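PDB 3L84: transketolase from Campylobacter jejuni, which belongs to the transketolase family, whose members bind thiamine diphosphate and are built from two domains of the thiamine diphosphate-binding fold and a C-terminal domain. Local coordinates for residues K171-I184 with K228-I242. Residues are numbered along the deposited sequence; the frame is centred on the assembly and turned at random. Where two conformers were deposited one is given.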
ATOM      1  N   LYS A 171      -8.243 -17.498 -17.594  1.00  9.42           N
ATOM      2  CA  LYS A 171      -8.965 -18.770 -17.659  1.00  9.88           C
ATOM      3  C   LYS A 171      -8.207 -19.805 -16.847  1.00  9.70           C
ATOM      4  O   LYS A 171      -7.845 -20.897 -17.316  1.00  9.58           O
ATOM      5  CB  LYS A 171      -9.136 -19.214 -19.110  1.00 10.96           C
ATOM      6  CG  LYS A 171      -9.976 -18.244 -19.929  1.00 12.46           C
ATOM      7  CD  LYS A 171     -10.108 -18.741 -21.385  1.00 17.60           C
ATOM      8  CE  LYS A 171     -11.240 -18.034 -22.150  1.00 22.62           C
ATOM      9  NZ  LYS A 171     -11.389 -16.593 -21.890  1.00 26.51           N
ATOM     10  N   LEU A 172      -7.973 -19.460 -15.587  1.00  8.24           N
ATOM     11  CA  LEU A 172      -7.183 -20.322 -14.699  1.00  8.35           C
ATOM     12  C   LEU A 172      -8.034 -21.466 -14.132  1.00  7.93           C
ATOM     13  O   LEU A 172      -8.459 -21.454 -12.955  1.00  8.82           O
ATOM     14  CB  LEU A 172      -6.551 -19.518 -13.573  1.00  8.08           C
ATOM     15  CG  LEU A 172      -5.595 -18.408 -14.009  1.00  8.73           C
ATOM     16  CD1 LEU A 172      -4.975 -17.685 -12.802  1.00  9.18           C
ATOM     17  CD2 LEU A 172      -4.472 -18.947 -14.939  1.00  8.47           C
ATOM     18  N   ASP A 173      -8.216 -22.488 -14.965  1.00  7.65           N
ATOM     19  CA  ASP A 173      -9.024 -23.651 -14.639  1.00  7.93           C
ATOM     20  C   ASP A 173      -8.271 -24.722 -13.857  1.00  8.68           C
ATOM     21  O   ASP A 173      -8.655 -25.882 -13.786  1.00  8.90           O
ATOM     22  CB  ASP A 173      -9.628 -24.239 -15.925  1.00  8.43           C
ATOM     23  CG  ASP A 173      -8.571 -24.716 -16.905  1.00  9.41           C
ATOM     24  OD1 ASP A 173      -7.360 -24.733 -16.600  1.00 11.97           O
ATOM     25  OD2 ASP A 173      -8.973 -25.165 -18.014  1.00 13.47           O
ATOM     26  N   ASN A 174      -7.176 -24.275 -13.260  1.00  7.66           N
ATOM     27  CA  ASN A 174      -6.410 -25.006 -12.269  1.00  7.68           C
ATOM     28  C   ASN A 174      -6.545 -24.432 -10.867  1.00  8.19           C
ATOM     29  O   ASN A 174      -5.936 -24.946  -9.930  1.00  8.01           O
ATOM     30  CB  ASN A 174      -4.932 -25.084 -12.695  1.00  8.11           C
ATOM     31  CG  ASN A 174      -4.281 -23.726 -12.930  1.00  7.63           C
ATOM     32  OD1 ASN A 174      -4.940 -22.689 -12.933  1.00  8.62           O
ATOM     33  ND2 ASN A 174      -2.953 -23.745 -13.171  1.00  9.44           N
ATOM     34  N   PHE A 175      -7.356 -23.398 -10.714  1.00  7.86           N
ATOM     35  CA  PHE A 175      -7.468 -22.645  -9.456  1.00  7.86           C
ATOM     36  C   PHE A 175      -8.819 -22.892  -8.800  1.00  7.60           C
ATOM     37  O   PHE A 175      -9.870 -22.653  -9.406  1.00  7.33           O
ATOM     38  CB  PHE A 175      -7.313 -21.151  -9.766  1.00  7.96           C
ATOM     39  CG  PHE A 175      -7.460 -20.215  -8.596  1.00  9.12           C
ATOM     40  CD1 PHE A 175      -6.857 -20.491  -7.382  1.00 11.49           C
ATOM     41  CD2 PHE A 175      -8.211 -19.085  -8.705  1.00 10.40           C
ATOM     42  CE1 PHE A 175      -6.970 -19.601  -6.308  1.00 11.78           C
ATOM     43  CE2 PHE A 175      -8.320 -18.195  -7.643  1.00 11.20           C
ATOM     44  CZ  PHE A 175      -7.697 -18.448  -6.449  1.00  9.13           C
ATOM     45  N   ILE A 176      -8.786 -23.307  -7.542  1.00  7.75           N
ATOM     46  CA  ILE A 176      -9.959 -23.598  -6.737  1.00  8.54           C
ATOM     47  C   ILE A 176      -9.851 -22.819  -5.432  1.00  8.62           C
ATOM     48  O   ILE A 176      -8.973 -23.065  -4.630  1.00  7.85           O
ATOM     49  CB  ILE A 176     -10.119 -25.113  -6.498  1.00  8.93           C
ATOM     50  CG1 ILE A 176     -10.265 -25.864  -7.813  1.00  8.59           C
ATOM     51  CG2 ILE A 176     -11.315 -25.372  -5.606  1.00  9.80           C
ATOM     52  CD1 ILE A 176     -10.231 -27.394  -7.710  1.00 10.41           C
ATOM     53  N   LEU A 177     -10.727 -21.844  -5.268  1.00  7.85           N
ATOM     54  CA  LEU A 177     -10.775 -20.951  -4.131  1.00  8.32           C
ATOM     55  C   LEU A 177     -11.936 -21.378  -3.247  1.00  7.95           C
ATOM     56  O   LEU A 177     -13.078 -21.455  -3.699  1.00  9.24           O
ATOM     57  CB  LEU A 177     -10.969 -19.516  -4.621  1.00  8.09           C
ATOM     58  CG  LEU A 177     -10.975 -18.412  -3.592  1.00  8.51           C
ATOM     59  CD1 LEU A 177      -9.698 -18.365  -2.796  1.00  9.58           C
ATOM     60  CD2 LEU A 177     -11.219 -17.046  -4.290  1.00 10.10           C
ATOM     61  N   ILE A 178     -11.666 -21.688  -2.003  1.00  7.71           N
ATOM     62  CA  ILE A 178     -12.659 -22.128  -1.045  1.00  8.56           C
ATOM     63  C   ILE A 178     -12.819 -21.009  -0.023  1.00  8.83           C
ATOM     64  O   ILE A 178     -11.886 -20.697   0.731  1.00  9.14           O
ATOM     65  CB  ILE A 178     -12.252 -23.441  -0.364  1.00  9.24           C
ATOM     66  CG1 ILE A 178     -12.003 -24.491  -1.414  1.00  9.75           C
ATOM     67  CG2 ILE A 178     -13.315 -23.847   0.663  1.00 11.13           C
ATOM     68  CD1 ILE A 178     -11.337 -25.767  -0.889  1.00 11.97           C
ATOM     69  N   TYR A 179     -13.994 -20.388  -0.022  1.00  8.37           N
ATOM     70  CA  TYR A 179     -14.340 -19.256   0.856  1.00  8.30           C
ATOM     71  C   TYR A 179     -15.118 -19.735   2.070  1.00  9.00           C
ATOM     72  O   TYR A 179     -16.208 -20.307   1.945  1.00  9.66           O
ATOM     73  CB  TYR A 179     -15.093 -18.213   0.039  1.00  8.80           C
ATOM     74  CG  TYR A 179     -15.870 -17.144   0.779  1.00  8.63           C
ATOM     75  CD1 TYR A 179     -15.380 -16.527   1.914  1.00  9.81           C
ATOM     76  CD2 TYR A 179     -17.106 -16.757   0.312  1.00  9.25           C
ATOM     77  CE1 TYR A 179     -16.098 -15.545   2.573  1.00 10.92           C
ATOM     78  CE2 TYR A 179     -17.843 -15.783   0.956  1.00 10.83           C
ATOM     79  CZ  TYR A 179     -17.342 -15.185   2.083  1.00 12.03           C
ATOM     80  OH  TYR A 179     -18.087 -14.192   2.713  1.00 13.93           O
ATOM     81  N   ASP A 180     -14.527 -19.527   3.239  1.00 10.26           N
ATOM     82  CA  ASP A 180     -15.135 -19.870   4.511  1.00 10.87           C
ATOM     83  C   ASP A 180     -16.111 -18.773   4.883  1.00 11.30           C
ATOM     84  O   ASP A 180     -15.747 -17.731   5.453  1.00 12.81           O
ATOM     85  CB  ASP A 180     -14.031 -19.979   5.581  1.00 11.66           C
ATOM     86  CG  ASP A 180     -14.583 -20.348   6.928  1.00 14.92           C
ATOM     87  OD1 ASP A 180     -15.764 -20.765   6.929  1.00 18.53           O
ATOM     88  OD2 ASP A 180     -13.871 -20.196   7.940  1.00 16.25           O
ATOM     89  N   SER A 181     -17.365 -18.998   4.537  1.00  9.80           N
ATOM     90  CA  SER A 181     -18.421 -18.026   4.785  1.00 11.06           C
ATOM     91  C   SER A 181     -19.085 -18.340   6.125  1.00 10.39           C
ATOM     92  O   SER A 181     -20.004 -19.151   6.199  1.00 10.83           O
ATOM     93  CB  SER A 181     -19.426 -18.069   3.650  1.00 12.69           C
ATOM     94  OG  SER A 181     -20.431 -17.113   3.864  1.00 15.15           O
ATOM     95  N   ASN A 182     -18.571 -17.725   7.190  1.00  9.70           N
ATOM     96  CA  ASN A 182     -19.021 -17.991   8.560  1.00  9.48           C
ATOM     97  C   ASN A 182     -19.766 -16.836   9.236  1.00 10.88           C
ATOM     98  O   ASN A 182     -20.119 -16.938  10.411  1.00 10.73           O
ATOM     99  CB  ASN A 182     -17.859 -18.512   9.416  1.00  9.71           C
ATOM    100  CG  ASN A 182     -16.775 -17.507   9.637  1.00  9.29           C
ATOM    101  OD1 ASN A 182     -16.924 -16.318   9.310  1.00  9.35           O
ATOM    102  ND2 ASN A 182     -15.621 -17.974  10.183  1.00  9.98           N
ATOM    103  N   ASN A 183     -20.030 -15.782   8.458  1.00 11.38           N
ATOM    104  CA  ASN A 183     -20.917 -14.695   8.913  0.50 12.03           C
ATOM    105  C   ASN A 183     -20.264 -13.795   9.965  1.00 11.94           C
ATOM    106  O   ASN A 183     -20.958 -12.941  10.488  1.00 12.85           O
ATOM    107  CB  ASN A 183     -22.247 -15.264   9.482  0.50 12.91           C
ATOM    108  CG  ASN A 183     -23.404 -14.248   9.463  0.50 13.75           C
ATOM    109  OD1 ASN A 183     -24.228 -14.196  10.390  0.50 16.93           O
ATOM    110  ND2 ASN A 183     -23.457 -13.442   8.417  0.50 13.31           N
ATOM    111  N   ILE A 184     -18.980 -14.009  10.297  1.00 10.83           N
ATOM    112  CA  ILE A 184     -18.310 -13.325  11.401  0.50 12.40           C
ATOM    113  C   ILE A 184     -17.063 -12.589  10.902  1.00 12.61           C
ATOM    114  O   ILE A 184     -16.364 -13.090  10.034  1.00 12.81           O
ATOM    115  CB  ILE A 184     -17.937 -14.374  12.511  0.50 12.98           C
ATOM    116  CG1 ILE A 184     -19.211 -14.910  13.176  0.50 15.03           C
ATOM    117  CG2 ILE A 184     -17.008 -13.790  13.566  0.50 13.58           C
ATOM    118  CD1 ILE A 184     -20.022 -13.848  13.866  0.50 16.44           C
ATOM    119  N   LYS A 228     -12.862 -29.551  -9.775  1.00  9.59           N
ATOM    120  CA  LYS A 228     -11.707 -30.111 -10.474  1.00 10.06           C
ATOM    121  C   LYS A 228     -11.910 -30.268 -11.974  1.00 10.76           C
ATOM    122  O   LYS A 228     -10.926 -30.317 -12.720  1.00 12.88           O
ATOM    123  CB  LYS A 228     -11.285 -31.427  -9.807  1.00 10.22           C
ATOM    124  CG  LYS A 228     -10.671 -31.177  -8.442  1.00 11.67           C
ATOM    125  CD  LYS A 228     -10.589 -32.347  -7.542  1.00 14.44           C
ATOM    126  CE  LYS A 228      -9.687 -33.427  -8.027  1.00 15.96           C
ATOM    127  NZ  LYS A 228     -10.021 -34.793  -7.375  1.00 14.22           N
ATOM    128  N   LYS A 229     -13.163 -30.314 -12.408  1.00 10.45           N
ATOM    129  CA  LYS A 229     -13.520 -30.450 -13.836  1.00 11.48           C
ATOM    130  C   LYS A 229     -13.915 -29.137 -14.471  1.00 10.83           C
ATOM    131  O   LYS A 229     -14.272 -29.107 -15.640  1.00 12.30           O
ATOM    132  CB  LYS A 229     -14.663 -31.462 -14.056  1.00 11.73           C
ATOM    133  CG  LYS A 229     -14.360 -32.827 -13.575  1.00 17.92           C
ATOM    134  CD  LYS A 229     -15.432 -33.780 -14.002  1.00 23.14           C
ATOM    135  CE  LYS A 229     -16.761 -33.514 -13.338  1.00 25.34           C
ATOM    136  NZ  LYS A 229     -17.655 -34.702 -13.507  1.00 28.00           N
ATOM    137  N   SER A 230     -13.842 -28.044 -13.712  1.00 10.24           N
ATOM    138  CA  SER A 230     -14.305 -26.740 -14.201  1.00 10.63           C
ATOM    139  C   SER A 230     -13.441 -26.284 -15.386  1.00 10.77           C
ATOM    140  O   SER A 230     -12.231 -26.563 -15.447  1.00 13.21           O
ATOM    141  CB  SER A 230     -14.278 -25.701 -13.073  1.00  9.52           C
ATOM    142  OG  SER A 230     -14.878 -24.497 -13.510  1.00 11.86           O
ATOM    143  N   THR A 231     -14.058 -25.577 -16.318  1.00 10.69           N
ATOM    144  CA  THR A 231     -13.277 -24.895 -17.368  1.00 11.22           C
ATOM    145  C   THR A 231     -12.960 -23.422 -17.001  1.00  9.90           C
ATOM    146  O   THR A 231     -12.437 -22.699 -17.815  1.00 10.50           O
ATOM    147  CB  THR A 231     -13.976 -24.939 -18.682  1.00 12.83           C
ATOM    148  OG1 THR A 231     -15.219 -24.259 -18.525  1.00 13.45           O
ATOM    149  CG2 THR A 231     -14.166 -26.415 -19.137  1.00 15.13           C
ATOM    150  N   LYS A 232     -13.282 -23.033 -15.762  1.00  9.37           N
ATOM    151  CA  LYS A 232     -13.068 -21.704 -15.233  1.00  9.74           C
ATOM    152  C   LYS A 232     -12.341 -21.821 -13.906  1.00  8.87           C
ATOM    153  O   LYS A 232     -12.360 -22.869 -13.270  1.00  8.71           O
ATOM    154  CB  LYS A 232     -14.424 -21.029 -14.990  1.00  9.80           C
ATOM    155  CG  LYS A 232     -15.188 -20.727 -16.244  1.00 11.94           C
ATOM    156  CD  LYS A 232     -16.528 -20.082 -15.912  1.00 14.12           C
ATOM    157  CE  LYS A 232     -17.376 -19.803 -17.151  1.00 19.23           C
ATOM    158  NZ  LYS A 232     -18.739 -20.329 -16.950  1.00 24.60           N
ATOM    159  N   PRO A 233     -11.704 -20.729 -13.455  1.00  8.86           N
ATOM    160  CA  PRO A 233     -11.371 -20.686 -12.021  1.00  9.11           C
ATOM    161  C   PRO A 233     -12.654 -20.917 -11.246  1.00  8.88           C
ATOM    162  O   PRO A 233     -13.721 -20.481 -11.708  1.00  7.86           O
ATOM    163  CB  PRO A 233     -10.778 -19.270 -11.819  1.00  9.40           C
ATOM    164  CG  PRO A 233     -11.326 -18.460 -12.974  1.00  9.59           C
ATOM    165  CD  PRO A 233     -11.419 -19.442 -14.111  1.00  8.50           C
ATOM    166  N   CYS A 234     -12.572 -21.603 -10.118  1.00  9.18           N
ATOM    167  CA  CYS A 234     -13.767 -22.001  -9.382  1.00  9.90           C
ATOM    168  C   CYS A 234     -13.751 -21.535  -7.961  1.00  9.85           C
ATOM    169  O   CYS A 234     -12.749 -21.731  -7.266  1.00 11.89           O
ATOM    170  CB  CYS A 234     -13.896 -23.510  -9.433  1.00 10.63           C
ATOM    171  SG  CYS A 234     -15.417 -24.193  -8.724  1.00 13.19           S
ATOM    172  N   LEU A 235     -14.854 -20.942  -7.535  1.00  8.36           N
ATOM    173  CA  LEU A 235     -15.092 -20.526  -6.171  1.00  7.92           C
ATOM    174  C   LEU A 235     -16.088 -21.469  -5.548  1.00  8.22           C
ATOM    175  O   LEU A 235     -17.159 -21.669  -6.105  1.00  8.42           O
ATOM    176  CB  LEU A 235     -15.632 -19.099  -6.118  1.00  8.20           C
ATOM    177  CG  LEU A 235     -16.084 -18.615  -4.734  1.00  7.63           C
ATOM    178  CD1 LEU A 235     -14.862 -18.418  -3.847  1.00 10.33           C
ATOM    179  CD2 LEU A 235     -16.883 -17.320  -4.776  1.00  8.84           C
ATOM    180  N   ILE A 236     -15.743 -22.030  -4.404  1.00  8.47           N
ATOM    181  CA  ILE A 236     -16.664 -22.763  -3.553  1.00  8.50           C
ATOM    182  C   ILE A 236     -16.982 -21.880  -2.356  1.00  8.33           C
ATOM    183  O   ILE A 236     -16.111 -21.571  -1.546  1.00  8.93           O
ATOM    184  CB  ILE A 236     -16.078 -24.119  -3.094  1.00  8.78           C
ATOM    185  CG1 ILE A 236     -15.801 -24.988  -4.319  1.00 10.16           C
ATOM    186  CG2 ILE A 236     -17.031 -24.811  -2.132  1.00 10.74           C
ATOM    187  CD1 ILE A 236     -15.012 -26.295  -4.008  1.00  9.91           C
ATOM    188  N   ILE A 237     -18.229 -21.452  -2.257  1.00  7.72           N
ATOM    189  CA  ILE A 237     -18.696 -20.692  -1.101  1.00  8.26           C
ATOM    190  C   ILE A 237     -19.178 -21.701  -0.079  1.00  8.08           C
ATOM    191  O   ILE A 237     -20.227 -22.346  -0.269  1.00  8.72           O
ATOM    192  CB  ILE A 237     -19.837 -19.729  -1.471  1.00  8.22           C
ATOM    193  CG1 ILE A 237     -19.406 -18.774  -2.592  1.00  8.68           C
ATOM    194  CG2 ILE A 237     -20.315 -18.952  -0.253  1.00  9.14           C
ATOM    195  CD1 ILE A 237     -20.517 -17.815  -3.053  1.00 10.19           C
ATOM    196  N   ALA A 238     -18.385 -21.889   0.976  1.00  8.19           N
ATOM    197  CA  ALA A 238     -18.691 -22.934   1.956  1.00  8.32           C
ATOM    198  C   ALA A 238     -19.250 -22.299   3.209  1.00  8.30           C
ATOM    199  O   ALA A 238     -18.546 -21.563   3.901  1.00  9.58           O
ATOM    200  CB  ALA A 238     -17.454 -23.746   2.246  1.00  9.42           C
ATOM    201  N   LYS A 239     -20.538 -22.490   3.467  1.00  9.44           N
ATOM    202  CA  LYS A 239     -21.138 -21.934   4.673  1.00 10.09           C
ATOM    203  C   LYS A 239     -20.709 -22.759   5.879  1.00  9.31           C
ATOM    204  O   LYS A 239     -20.932 -23.964   5.914  1.00 10.26           O
ATOM    205  CB  LYS A 239     -22.643 -21.922   4.535  1.00 10.73           C
ATOM    206  CG  LYS A 239     -23.331 -21.159   5.647  1.00 14.04           C
ATOM    207  CD  LYS A 239     -24.782 -20.826   5.296  1.00 18.98           C
ATOM    208  CE  LYS A 239     -25.462 -20.133   6.461  1.00 23.67           C
ATOM    209  NZ  LYS A 239     -25.410 -20.981   7.694  1.00 27.64           N
ATOM    210  N   THR A 240     -20.085 -22.120   6.864  1.00 10.19           N
ATOM    211  CA  THR A 240     -19.572 -22.826   8.034  1.00 10.17           C
ATOM    212  C   THR A 240     -19.978 -22.068   9.286  1.00 10.62           C
ATOM    213  O   THR A 240     -20.479 -20.918   9.263  1.00 10.23           O
ATOM    214  CB  THR A 240     -18.038 -22.984   8.050  1.00 10.58           C
ATOM    215  OG1 THR A 240     -17.464 -21.697   8.251  1.00 14.49           O
ATOM    216  CG2 THR A 240     -17.533 -23.592   6.808  1.00 10.23           C
ATOM    217  N   THR A 241     -19.860 -22.787  10.401  1.00 10.67           N
ATOM    218  CA  THR A 241     -20.063 -22.240  11.727  1.00 10.94           C
ATOM    219  C   THR A 241     -18.672 -22.053  12.337  1.00  9.80           C
ATOM    220  O   THR A 241     -17.920 -23.018  12.491  1.00 10.54           O
ATOM    221  CB  THR A 241     -20.888 -23.198  12.575  1.00 11.27           C
ATOM    222  OG1 THR A 241     -22.213 -23.300  12.003  1.00 13.29           O
ATOM    223  CG2 THR A 241     -20.984 -22.707  14.000  1.00 12.78           C
ATOM    224  N   ILE A 242     -18.313 -20.830  12.687  1.00  8.98           N
ATOM    225  CA  ILE A 242     -17.032 -20.622  13.342  1.00  9.57           C
ATOM    226  C   ILE A 242     -17.061 -21.387  14.679  1.00  9.35           C
ATOM    227  O   ILE A 242     -18.082 -21.479  15.338  1.00  9.38           O
ATOM    228  CB  ILE A 242     -16.674 -19.140  13.527  1.00  9.87           C
ATOM    229  CG1 ILE A 242     -15.172 -19.007  13.811  1.00 10.08           C
ATOM    230  CG2 ILE A 242     -17.525 -18.441  14.609  1.00 10.22           C
ATOM    231  CD1 ILE A 242     -14.693 -17.558  13.863  1.00 12.51           C
TER
HETATM  232  O   HOH W   1     -10.323 -27.799 -14.552  1.00 18.66           O
HETATM  233  O   HOH W   2     -10.633 -23.700 -19.627  1.00 22.91           O
HETATM  234  O   HOH W   3     -10.534 -24.224 -11.655  1.00  9.74           O
HETATM  235  O   HOH W   4     -15.260 -20.901  10.121  1.00 12.32           O
HETATM  236  O   HOH W   5     -20.334 -18.725  12.399  1.00 11.29           O
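Leu177 is held to strand 234-239 through both its backbone polar groups. Its N donates to Cys234 O at 2.8 Å, and its O accepts from Ile236 N. The same parallel ladder runs from Cys234 N, which donates to Phe175 O, to Thr240 N, which donates to Ser181 O. Ile176 and Ile178 turn their backbone groups the other way, to strand 146-151. On the face of Leu177 and Tyr179, Leu235 CD1 lies 3.9 Å from Leu177 CG. The Ile237 and Tyr179 side chains lie side by side, with Ile237 CG2 3.9 Å from Tyr179 CD2. The Tyr179 OH is hydrogen-bonded to Asp152. Water 2 joins Asp173 OD2 to Thr231 O with two 2.7 Å bonds, while Asp173 OD1 forms a salt bridge with Lys131. At the C-terminal ends of the strands, water 4 donates to Asp180 OD2 (2.7 Å) and Thr240 OG1 and accepts from Asn182 ND2. Water 5 links Asn182 O and Ile242 N. Asn182 CG sits between its backbone N and carbonyl carbon (chi1 66°), and OD1 accepts from Ile184 N in an Asx turn. Helix 217-228 covers Cys234 and Ile236. These are neighbouring inner strands of the parallel alpha/beta sheet in the thiamine diphosphate-binding domain of transketolases.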